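Local structure of UPF0033 domain-containing protein (Desulfitobacterium hafniense, 3HZ7) at residues 38-41 / 42-46. The protein is of unknown function but, as a SirA-like member of the TusA family, probably acts in sulfur transfer through its N-terminal domain. Numbering follows the deposited sequence.
Sequences NDIS and RQNLQ
The carbonyl oxygen of Asp-39 is gripped twice by Gln-43: Gln-43 N donates a helical bond of 2.9 Å to Asp-39 O, and Gln-43 NE2 adds a weak, bent one of 3.3 Å to that same oxygen. With CG set beside its own backbone N (chi1 -57°), the glutamine chain runs back over the first turn of helix 39-52, bringing Gln-43 NE2 to 3.8 Å from CD1 of Ile-40. CG of Gln-43 also lies over the centre of the guanidinium face of Arg-42.

Alongside, Asp-39 and Arg-42 point the same way and form an i to i+3 salt bridge, NH1 of Arg-42 meeting OD2 of Asp-39 at 2.6 Å. The donor uses the anti lone pair of the carboxylate oxygen, which sits in the guanidinium plane although the two flat groups stand 87° apart. Bends at chi2 and chi3 of Arg-42 bring its head back towards the aspartate; Tyr-58 on strand 55-60 contributes a cation-pi contact.

Asn-38 is the N-cap, its OD1 accepting from Ser-41 N at 2.7 Å. Further along, Asn-44 N bonds to Ile-40 O and Leu-45 N to Ser-41 O, while the Leu-45 side chain packs between the sheet and helix 13-23.

This is the start of helix 39-52, which packs with helix 13-23 against the four-stranded mixed sheet of the TusA-like alpha/beta domain; its first turn joins a capped start to a polar flank beside strands 55-60 and 66-71. Its aspartate, lying at the N-terminal end, would also be expected to interact favourably with the helix dipole while it pairs with the arginine.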
loop_
_atom_site.group_PDB
_atom_site.type_symbol
_atom_site.label_atom_id
_atom_site.label_comp_id
_atom_site.label_asym_id
_atom_site.label_seq_id
_atom_site.Cartn_x
_atom_site.Cartn_y
_atom_site.Cartn_z
ATOM N N ASN A 38 -9.375 6.077 -4.174
ATOM C CA ASN A 38 -10.582 6.181 -3.347
ATOM C C ASN A 38 -10.179 5.820 -1.934
ATOM O O ASN A 38 -9.261 5.028 -1.735
ATOM C CB ASN A 38 -11.725 5.242 -3.902
ATOM C CG ASN A 38 -11.365 3.780 -3.813
ATOM O OD1 ASN A 38 -11.456 3.191 -2.757
ATOM N ND2 ASN A 38 -10.908 3.200 -4.914
ATOM N N ASP A 39 -10.876 6.408 -0.962
ATOM C CA ASP A 39 -10.606 6.228 0.464
ATOM C C ASP A 39 -10.793 4.842 0.980
ATOM O O ASP A 39 -10.165 4.423 1.957
ATOM C CB ASP A 39 -11.514 7.143 1.285
ATOM C CG ASP A 39 -10.862 8.423 1.645
ATOM O OD1 ASP A 39 -10.913 9.378 0.823
ATOM O OD2 ASP A 39 -10.291 8.449 2.774
ATOM N N ILE A 40 -11.732 4.149 0.352
ATOM C CA ILE A 40 -12.045 2.796 0.720
ATOM C C ILE A 40 -10.816 1.912 0.511
ATOM O O ILE A 40 -10.481 1.084 1.347
ATOM C CB ILE A 40 -13.227 2.265 -0.147
ATOM C CG1 ILE A 40 -14.498 3.096 0.139
ATOM C CG2 ILE A 40 -13.474 0.781 0.175
ATOM C CD1 ILE A 40 -15.115 2.775 1.496
ATOM N N SER A 41 -10.142 2.100 -0.604
ATOM C CA SER A 41 -8.949 1.297 -0.880
ATOM C C SER A 41 -7.869 1.591 0.154
ATOM O O SER A 41 -7.201 0.659 0.672
ATOM C CB SER A 41 -8.417 1.593 -2.288
ATOM O OG SER A 41 -9.333 1.130 -3.265
ATOM N N ARG A 42 -7.722 2.885 0.480
ATOM C CA ARG A 42 -6.714 3.319 1.451
ATOM C C ARG A 42 -6.981 2.601 2.772
ATOM O O ARG A 42 -6.075 2.005 3.406
ATOM C CB ARG A 42 -6.783 4.854 1.581
ATOM C CG ARG A 42 -5.710 5.461 2.491
ATOM C CD ARG A 42 -6.198 5.526 3.960
ATOM N NE ARG A 42 -7.435 6.295 3.950
ATOM C CZ ARG A 42 -8.259 6.467 4.978
ATOM N NH1 ARG A 42 -9.359 7.188 4.800
ATOM N NH2 ARG A 42 -7.984 5.942 6.161
ATOM N N GLN A 43 -8.250 2.605 3.182
ATOM C CA GLN A 43 -8.623 1.925 4.413
ATOM C C GLN A 43 -8.293 0.452 4.361
ATOM O O GLN A 43 -7.792 -0.141 5.331
ATOM C CB GLN A 43 -10.140 2.052 4.657
ATOM C CG GLN A 43 -10.660 3.470 4.727
ATOM C CD GLN A 43 -12.173 3.500 4.760
ATOM O OE1 GLN A 43 -12.788 2.740 5.486
ATOM N NE2 GLN A 43 -12.772 4.378 3.972
ATOM N N ASN A 44 -8.618 -0.167 3.240
ATOM C CA ASN A 44 -8.338 -1.591 3.104
ATOM C C ASN A 44 -6.831 -1.849 3.182
ATOM O O ASN A 44 -6.380 -2.782 3.847
ATOM C CB ASN A 44 -8.942 -2.126 1.788
ATOM C CG ASN A 44 -10.439 -2.206 1.873
ATOM O OD1 ASN A 44 -10.983 -2.229 2.983
ATOM N ND2 ASN A 44 -11.123 -2.251 0.725
ATOM N N LEU A 45 -6.071 -0.996 2.513
ATOM C CA LEU A 45 -4.604 -1.114 2.560
ATOM C C LEU A 45 -4.074 -0.954 3.983
ATOM O O LEU A 45 -3.185 -1.712 4.370
ATOM C CB LEU A 45 -3.960 -0.089 1.602
ATOM C CG LEU A 45 -4.043 -0.437 0.106
ATOM C CD1 LEU A 45 -3.768 0.851 -0.720
ATOM C CD2 LEU A 45 -3.037 -1.550 -0.236
ATOM N N GLN A 46 -4.607 0.002 4.777
ATOM C CA GLN A 46 -4.117 0.158 6.160
ATOM C C GLN A 46 -4.513 -0.989 7.091
ATOM O O GLN A 46 -3.730 -1.431 7.953
ATOM C CB GLN A 46 -4.564 1.495 6.774
ATOM C CG GLN A 46 -3.921 2.685 6.086
ATOM C CD GLN A 46 -3.889 3.933 6.932
ATOM O OE1 GLN A 46 -4.928 4.471 7.331
ATOM N NE2 GLN A 46 -2.670 4.417 7.191
#